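Local structure of lipase (3G7N) at residues V87-D92 against A170-A175; I140-L145 against L154-L159; L145-P150 against T174-T179. The protein hydrolyses triacylglycerols, tributyrin among them, as a secreted alkaline lipase of the alpha/beta-hydrolase fold and releases free fatty acids. One frame throughout, in Å; residues are numbered along the deposited sequence.

Contact 1. Residues V87-D92 against A170-A175; sequences VTFPSD and ADFGTA
Val87 opens the contact by setting its CG1 methyl at the edge of the Phe172 ring, near the ring plane, 4.2 Å from Phe172 CE2. The same methyl also lies over the centre of the Phe89 ring within its own segment, so Val87 stands at the corner between two aromatic residues. In this alpha/beta-hydrolase fold, residues 87-92 form a loop between two short strands, 79-80 and 95-96, which meets helix 167-175 at the protein surface through Phe172. Thr88 contributes through its backbone: its carbonyl O comes within 3.3 Å of Phe172 CZ, while its own side chain stays clear of the helix. Next along the loop, Phe89 turns its ring obliquely to that of Phe172, the planes inclined at 49° and the centroids 5.5 Å apart. The closest atoms of this pair are Phe89 CD1 and Phe172 CE2, at 3.6 Å. Phe89 also touches Pro82 and Leu84. Pro90 brings its CD over one face of the Phe172 ring, offset toward the rim, with CG farther off. On the helix, Phe172 extends into the loop because its CG is anti to the backbone N (chi1 -171°); Val143 and Gln147 of helix 133-148 touch the same side chain. Phe172 is thus met by three side chains and one carbonyl oxygen of the loop. Over the ring face Pro90 CD makes a CH-pi interaction, 3.7 Å from the Phe172 ring centroid and 24° off the ring normal.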
loop_
_atom_site.group_PDB
_atom_site.type_symbol
_atom_site.label_atom_id
_atom_site.label_comp_id
_atom_site.label_asym_id
_atom_site.label_seq_id
_atom_site.Cartn_x
_atom_site.Cartn_y
_atom_site.Cartn_z
ATOM N N VAL A 87 -10.254 -11.712 10.206
ATOM C CA VAL A 87 -11.042 -10.904 9.282
ATOM C C VAL A 87 -12.363 -11.601 8.962
ATOM O O VAL A 87 -12.373 -12.792 8.653
ATOM C CB VAL A 87 -10.292 -10.657 7.943
ATOM C CG1 VAL A 87 -11.125 -9.790 7.017
ATOM C CG2 VAL A 87 -8.919 -10.041 8.214
ATOM N N THR A 88 -13.460 -10.859 9.053
ATOM C CA THR A 88 -14.763 -11.393 8.651
ATOM C C THR A 88 -15.238 -10.681 7.381
ATOM O O THR A 88 -15.739 -9.567 7.427
ATOM C CB THR A 88 -15.803 -11.253 9.775
ATOM O OG1 THR A 88 -15.321 -11.916 10.956
ATOM C CG2 THR A 88 -17.122 -11.903 9.355
ATOM N N PHE A 89 -15.101 -11.367 6.249
ATOM C CA PHE A 89 -15.481 -10.785 4.952
ATOM C C PHE A 89 -16.962 -11.028 4.688
ATOM O O PHE A 89 -17.395 -12.189 4.714
ATOM C CB PHE A 89 -14.686 -11.436 3.815
ATOM C CG PHE A 89 -13.226 -11.053 3.782
ATOM C CD1 PHE A 89 -12.825 -9.838 3.246
ATOM C CD2 PHE A 89 -12.261 -11.958 4.185
ATOM C CE1 PHE A 89 -11.468 -9.527 3.133
ATOM C CE2 PHE A 89 -10.900 -11.666 4.045
ATOM C CZ PHE A 89 -10.521 -10.480 3.444
ATOM N N PRO A 90 -17.673 -10.000 4.201
ATOM C CA PRO A 90 -19.008 -10.285 3.670
ATOM C C PRO A 90 -18.953 -11.271 2.519
ATOM O O PRO A 90 -17.977 -11.296 1.751
ATOM C CB PRO A 90 -19.496 -8.926 3.187
ATOM C CG PRO A 90 -18.800 -7.946 4.114
ATOM C CD PRO A 90 -17.445 -8.556 4.383
ATOM N N SER A 91 -20.052 -11.998 2.325
ATOM C CA SER A 91 -20.111 -13.107 1.380
ATOM C C SER A 91 -19.789 -12.708 -0.062
ATOM O O SER A 91 -19.437 -13.569 -0.871
ATOM C CB SER A 91 -21.506 -13.765 1.429
ATOM O OG SER A 91 -22.502 -12.877 0.936
ATOM N N ASP A 92 -20.143 -11.487 -0.428
ATOM C CA ASP A 92 -19.996 -11.058 -1.815
ATOM C C ASP A 92 -18.609 -10.508 -2.171
ATOM O O ASP A 92 -18.320 -10.271 -3.336
ATOM C CB ASP A 92 -21.110 -10.096 -2.241
ATOM C CG ASP A 92 -21.205 -8.864 -1.354
ATOM O OD1 ASP A 92 -20.702 -8.893 -0.204
ATOM O OD2 ASP A 92 -21.881 -7.899 -1.762
ATOM N N ALA A 170 -14.328 -3.216 -2.471
ATOM C CA ALA A 170 -14.025 -1.811 -2.273
ATOM C C ALA A 170 -14.877 -1.221 -1.149
ATOM O O ALA A 170 -14.416 -0.415 -0.337
ATOM C CB ALA A 170 -14.191 -1.032 -3.573
ATOM N N ASP A 171 -16.135 -1.654 -1.108
ATOM C CA ASP A 171 -17.066 -1.180 -0.083
ATOM C C ASP A 171 -16.631 -1.642 1.301
ATOM O O ASP A 171 -16.730 -0.893 2.272
ATOM C CB ASP A 171 -18.491 -1.669 -0.369
ATOM C CG ASP A 171 -19.098 -1.033 -1.609
ATOM O OD1 ASP A 171 -18.620 0.038 -2.032
ATOM O OD2 ASP A 171 -20.143 -1.534 -2.079
ATOM N N PHE A 172 -16.146 -2.872 1.372
ATOM C CA PHE A 172 -15.617 -3.403 2.618
ATOM C C PHE A 172 -14.369 -2.646 3.069
ATOM O O PHE A 172 -14.225 -2.307 4.243
ATOM C CB PHE A 172 -15.341 -4.895 2.500
ATOM C CG PHE A 172 -14.995 -5.549 3.797
ATOM C CD1 PHE A 172 -15.897 -5.524 4.862
ATOM C CD2 PHE A 172 -13.794 -6.215 3.959
ATOM C CE1 PHE A 172 -15.583 -6.127 6.067
ATOM C CE2 PHE A 172 -13.480 -6.820 5.166
ATOM C CZ PHE A 172 -14.424 -6.850 6.179
ATOM N N GLY A 173 -13.493 -2.307 2.120
ATOM C CA GLY A 173 -12.333 -1.492 2.466
ATOM C C GLY A 173 -12.755 -0.122 2.985
ATOM O O GLY A 173 -12.258 0.341 4.013
ATOM N N THR A 174 -13.718 0.505 2.307
ATOM C CA THR A 174 -14.216 1.801 2.718
ATOM C C THR A 174 -14.827 1.750 4.122
ATOM O O THR A 174 -14.700 2.715 4.894
ATOM C CB THR A 174 -15.268 2.306 1.723
ATOM O OG1 THR A 174 -14.659 2.425 0.427
ATOM C CG2 THR A 174 -15.806 3.675 2.132
ATOM N N ALA A 175 -15.446 0.620 4.449
ATOM C CA ALA A 175 -16.141 0.457 5.734
ATOM C C ALA A 175 -15.184 0.424 6.927
ATOM O O ALA A 175 -15.600 0.666 8.063
ATOM C CB ALA A 175 -17.006 -0.780 5.714
#

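Contact 2. Residues I140-L145 against L154-L159; sequences IAHVAL and LVSNAL
The imidazole of His142 meets Ser156 at its edge, where the hydroxyl OG lies in the ring plane beside ND1. The two atoms are 2.8 Å apart and joined by a hydrogen bond with an angle of 156°; either could be the donor. Leu154 comes to the ring obliquely, its CD2 methyl 3.5 Å from His142 ND1, and the Phe180 ring also meets the imidazole. The ring reaches the strand because the first torsion of His142 (chi1 -179°) sets CG opposite the backbone N. Helix 133-148 and strand 154-159 belong to a right-handed beta-alpha-beta crossover that starts from strand 125-131, the classic connection of alpha/beta-hydrolases. The 140-145 and 154-159 segments run nearly antiparallel, at 166°, with their axes 8.7 Å apart at closest approach. Leu154 also packs between the segments: CD2 rests 3.4 Å from the backbone O of His142, and CD1 touches Leu145 CD1 at 4.0 Å, the two leucine side chains crossing at about a right angle. All four contacting residues are buried, and the His142-Ser156 bond gives each of these two polar groups a partner. On the strand's flanks, backbone hydrogen bonds tie Ser156 to Thr179 and Asn181, and Val155 to Leu126 and Ala128.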
loop_
_atom_site.group_PDB
_atom_site.type_symbol
_atom_site.label_atom_id
_atom_site.label_comp_id
_atom_site.label_asym_id
_atom_site.label_seq_id
_atom_site.Cartn_x
_atom_site.Cartn_y
_atom_site.Cartn_z
ATOM N N ILE A 140 -4.815 -4.712 0.962
ATOM C CA ILE A 140 -5.349 -5.777 1.795
ATOM C C ILE A 140 -4.827 -5.694 3.220
ATOM O O ILE A 140 -5.599 -5.915 4.167
ATOM C CB ILE A 140 -5.164 -7.187 1.154
ATOM C CG1 ILE A 140 -5.788 -8.267 2.052
ATOM C CG2 ILE A 140 -3.725 -7.470 0.778
ATOM C CD1 ILE A 140 -7.303 -8.130 2.229
ATOM N N ALA A 141 -3.553 -5.323 3.406
ATOM C CA ALA A 141 -3.028 -5.100 4.760
ATOM C C ALA A 141 -3.872 -4.137 5.577
ATOM O O ALA A 141 -4.091 -4.350 6.777
ATOM C CB ALA A 141 -1.580 -4.600 4.708
ATOM N N HIS A 142 -4.374 -3.096 4.941
ATOM C CA HIS A 142 -5.212 -2.115 5.612
ATOM C C HIS A 142 -6.420 -2.794 6.282
ATOM O O HIS A 142 -6.719 -2.565 7.457
ATOM C CB HIS A 142 -5.691 -1.063 4.606
ATOM C CG HIS A 142 -6.546 -0.002 5.215
ATOM N ND1 HIS A 142 -6.023 0.999 5.999
ATOM C CD2 HIS A 142 -7.891 0.185 5.188
ATOM C CE1 HIS A 142 -7.013 1.763 6.435
ATOM N NE2 HIS A 142 -8.147 1.316 5.926
ATOM N N VAL A 143 -7.098 -3.649 5.530
ATOM C CA VAL A 143 -8.262 -4.370 6.042
ATOM C C VAL A 143 -7.862 -5.433 7.069
ATOM O O VAL A 143 -8.493 -5.559 8.118
ATOM C CB VAL A 143 -9.049 -5.016 4.872
ATOM C CG1 VAL A 143 -10.130 -5.954 5.381
ATOM C CG2 VAL A 143 -9.662 -3.940 3.994
ATOM N N ALA A 144 -6.753 -6.122 6.851
ATOM C CA ALA A 144 -6.256 -7.107 7.804
ATOM C C ALA A 144 -5.982 -6.443 9.151
ATOM O O ALA A 144 -6.277 -7.017 10.207
ATOM C CB ALA A 144 -4.974 -7.763 7.277
ATOM N N LEU A 145 -5.296 -5.311 9.135
ATOM C CA LEU A 145 -4.969 -4.605 10.371
ATOM C C LEU A 145 -6.210 -4.016 11.041
ATOM O O LEU A 145 -6.338 -4.057 12.273
ATOM C CB LEU A 145 -3.904 -3.523 10.105
ATOM C CG LEU A 145 -2.536 -4.026 9.645
ATOM C CD1 LEU A 145 -1.701 -2.835 9.183
ATOM C CD2 LEU A 145 -1.816 -4.802 10.764
ATOM N N LEU A 154 -5.146 3.900 12.435
ATOM C CA LEU A 154 -4.505 3.204 11.311
ATOM C C LEU A 154 -4.505 4.139 10.109
ATOM O O LEU A 154 -5.543 4.731 9.754
ATOM C CB LEU A 154 -5.284 1.937 10.970
ATOM C CG LEU A 154 -4.943 1.242 9.641
ATOM C CD1 LEU A 154 -3.510 0.743 9.642
ATOM C CD2 LEU A 154 -5.909 0.121 9.406
ATOM N N VAL A 155 -3.347 4.271 9.472
ATOM C CA VAL A 155 -3.225 4.932 8.167
ATOM C C VAL A 155 -2.390 4.064 7.249
ATOM O O VAL A 155 -1.319 3.563 7.641
ATOM C CB VAL A 155 -2.555 6.300 8.303
ATOM C CG1 VAL A 155 -2.464 6.988 6.921
ATOM C CG2 VAL A 155 -3.325 7.186 9.298
ATOM N N SER A 156 -2.916 3.824 6.060
ATOM C CA SER A 156 -2.218 2.996 5.087
ATOM C C SER A 156 -1.997 3.808 3.817
ATOM O O SER A 156 -2.923 4.508 3.348
ATOM C CB SER A 156 -3.043 1.747 4.769
ATOM O OG SER A 156 -3.262 0.962 5.954
ATOM N N ASN A 157 -0.807 3.681 3.230
ATOM C CA ASN A 157 -0.446 4.412 2.006
ATOM C C ASN A 157 -0.008 3.444 0.925
ATOM O O ASN A 157 1.095 2.893 1.002
ATOM C CB ASN A 157 0.684 5.400 2.302
ATOM C CG ASN A 157 0.258 6.499 3.256
ATOM O OD1 ASN A 157 -0.670 7.249 2.972
ATOM N ND2 ASN A 157 0.940 6.594 4.399
ATOM N N ALA A 158 -0.922 3.161 0.000
ATOM C CA ALA A 158 -0.608 2.315 -1.156
ATOM C C ALA A 158 -0.156 3.209 -2.300
ATOM O O ALA A 158 -0.907 4.105 -2.715
ATOM C CB ALA A 158 -1.836 1.515 -1.583
ATOM N N LEU A 159 1.063 3.000 -2.790
ATOM C CA LEU A 159 1.606 3.844 -3.850
ATOM C C LEU A 159 1.554 3.131 -5.195
ATOM O O LEU A 159 1.949 1.960 -5.319
ATOM C CB LEU A 159 3.045 4.240 -3.535
ATOM C CG LEU A 159 3.219 4.896 -2.153
ATOM C CD1 LEU A 159 4.692 5.221 -1.926
ATOM C CD2 LEU A 159 2.364 6.153 -1.983
#

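Contact 3. Residues L145-P150 against T174-T179; sequences LAQNFP and TAQAGT
Ala146 CB touches Gln176 CB at 3.7 Å, and the same methyl lies 3.7 Å from the backbone O of Ala177. Through this one small side chain the last turns of helix 133-148 lie close against the loop that leaves helix 167-175. Beside it the two glutamines cross at about a right angle, with their amide planes 75° apart. Gln147 CG lies 3.7 Å from Gln176 OE1. The bend at chi2 (-49°) turns Gln176 back toward helix 167-175, which it follows, and its NE2 is hydrogen-bonded to the carbonyl O of Phe172. Were Gln176 replaced by an alanine, the Phe172 carbonyl would probably lose its side-chain donor and a gap is likely to open beside Gln147, while the contact of CB with Ala146 could remain. Farther out, Ala146 also rests on Leu154, while Phe149 packs against Ile111, Val114 and Ile118 of helix 97-120. Asn148 ND2 bonds to the carbonyl O atoms of Ala144 and Ser85. The contact thus joins a helix end to a helix-to-strand connection in the alpha/beta-hydrolase fold, and its chemistry implies a seam closed by van der Waals contact, with the glutamine amides of two partly exposed residues beside the methyl contact, the Gln176 amide having its settled bond to Phe172 O.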
loop_
_atom_site.group_PDB
_atom_site.type_symbol
_atom_site.label_atom_id
_atom_site.label_comp_id
_atom_site.label_asym_id
_atom_site.label_seq_id
_atom_site.Cartn_x
_atom_site.Cartn_y
_atom_site.Cartn_z
ATOM N N LEU A 145 -5.296 -5.311 9.135
ATOM C CA LEU A 145 -4.969 -4.605 10.371
ATOM C C LEU A 145 -6.210 -4.016 11.041
ATOM O O LEU A 145 -6.338 -4.057 12.273
ATOM C CB LEU A 145 -3.904 -3.523 10.105
ATOM C CG LEU A 145 -2.536 -4.026 9.645
ATOM C CD1 LEU A 145 -1.701 -2.835 9.183
ATOM C CD2 LEU A 145 -1.816 -4.802 10.764
ATOM N N ALA A 146 -7.088 -3.391 10.265
ATOM C CA ALA A 146 -8.303 -2.798 10.837
ATOM C C ALA A 146 -9.135 -3.855 11.538
ATOM O O ALA A 146 -9.690 -3.594 12.624
ATOM C CB ALA A 146 -9.129 -2.126 9.745
ATOM N N GLN A 147 -9.230 -5.033 10.940
ATOM C CA GLN A 147 -10.085 -6.092 11.470
ATOM C C GLN A 147 -9.438 -6.769 12.676
ATOM O O GLN A 147 -10.134 -7.134 13.645
ATOM C CB GLN A 147 -10.366 -7.122 10.384
ATOM C CG GLN A 147 -11.315 -6.624 9.312
ATOM C CD GLN A 147 -12.759 -6.830 9.698
ATOM O OE1 GLN A 147 -13.539 -5.874 9.749
ATOM N NE2 GLN A 147 -13.136 -8.070 9.886
ATOM N N ASN A 148 -8.119 -6.951 12.647
ATOM C CA ASN A 148 -7.431 -7.596 13.764
ATOM C C ASN A 148 -7.169 -6.674 14.942
ATOM O O ASN A 148 -7.109 -7.136 16.089
ATOM C CB ASN A 148 -6.124 -8.234 13.306
ATOM C CG ASN A 148 -6.333 -9.617 12.707
ATOM O OD1 ASN A 148 -6.392 -10.610 13.437
ATOM N ND2 ASN A 148 -6.533 -9.689 11.386
ATOM N N PHE A 149 -7.063 -5.374 14.689
ATOM C CA PHE A 149 -6.687 -4.400 15.715
ATOM C C PHE A 149 -7.642 -3.199 15.694
ATOM O O PHE A 149 -7.233 -2.066 15.461
ATOM C CB PHE A 149 -5.219 -3.966 15.537
ATOM C CG PHE A 149 -4.258 -5.115 15.476
ATOM C CD1 PHE A 149 -4.006 -5.887 16.604
ATOM C CD2 PHE A 149 -3.575 -5.416 14.306
ATOM C CE1 PHE A 149 -3.151 -6.949 16.556
ATOM C CE2 PHE A 149 -2.717 -6.488 14.252
ATOM C CZ PHE A 149 -2.468 -7.235 15.389
ATOM N N PRO A 150 -8.926 -3.443 16.045
ATOM C CA PRO A 150 -9.944 -2.409 15.890
ATOM C C PRO A 150 -9.847 -1.243 16.888
ATOM O O PRO A 150 -10.380 -0.163 16.626
ATOM C CB PRO A 150 -11.257 -3.174 16.096
ATOM C CG PRO A 150 -10.886 -4.365 16.906
ATOM C CD PRO A 150 -9.511 -4.744 16.419
ATOM N N THR A 174 -13.718 0.505 2.307
ATOM C CA THR A 174 -14.216 1.801 2.718
ATOM C C THR A 174 -14.827 1.750 4.122
ATOM O O THR A 174 -14.700 2.715 4.894
ATOM C CB THR A 174 -15.268 2.306 1.723
ATOM O OG1 THR A 174 -14.659 2.425 0.427
ATOM C CG2 THR A 174 -15.806 3.675 2.132
ATOM N N ALA A 175 -15.446 0.620 4.449
ATOM C CA ALA A 175 -16.141 0.457 5.734
ATOM C C ALA A 175 -15.184 0.424 6.927
ATOM O O ALA A 175 -15.600 0.666 8.063
ATOM C CB ALA A 175 -17.006 -0.780 5.714
ATOM N N GLN A 176 -13.928 0.036 6.708
ATOM C CA GLN A 176 -12.992 -0.056 7.820
ATOM C C GLN A 176 -12.679 1.290 8.422
ATOM O O GLN A 176 -12.511 2.296 7.737
ATOM C CB GLN A 176 -11.693 -0.745 7.407
ATOM C CG GLN A 176 -11.917 -2.072 6.763
ATOM C CD GLN A 176 -12.851 -2.940 7.579
ATOM O OE1 GLN A 176 -12.605 -3.189 8.763
ATOM N NE2 GLN A 176 -13.969 -3.344 6.973
ATOM N N ALA A 177 -12.643 1.323 9.751
ATOM C CA ALA A 177 -12.076 2.459 10.422
ATOM C C ALA A 177 -10.611 2.525 9.998
ATOM O O ALA A 177 -9.972 1.496 9.751
ATOM C CB ALA A 177 -12.200 2.299 11.946
ATOM N N GLY A 178 -10.061 3.722 10.010
ATOM C CA GLY A 178 -8.707 3.915 9.493
ATOM C C GLY A 178 -8.730 4.536 8.115
ATOM O O GLY A 178 -9.751 4.497 7.427
ATOM N N THR A 179 -7.636 5.192 7.763
ATOM C CA THR A 179 -7.531 5.955 6.533
ATOM C C THR A 179 -6.659 5.208 5.530
ATOM O O THR A 179 -5.470 4.985 5.781
ATOM C CB THR A 179 -6.938 7.340 6.802
ATOM O OG1 THR A 179 -7.751 8.009 7.782
ATOM C CG2 THR A 179 -6.874 8.191 5.542
#

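Contact 2 is the core member, its centre about 6 Å from the centre of the chain, against about 17 and 14 Å for the centres of contacts 1 and 3, which lie at the surface. Contacts 2 and 3 share helix 133-148 and Leu145, and contacts 1 and 3 share helix 167-175. Chemistry follows place: the buried pair of helix and strand encloses a polar bond among leucines, contact 1 gathers aromatic and proline groups around a helix side chain, and contact 3 combines a methyl contact with glutamine amides. Val143 bridges inward from contact 1, its CG1 3.5 Å from Phe172 CE2, and along the chain contact 2 is nested inside the loop closed by contact 1.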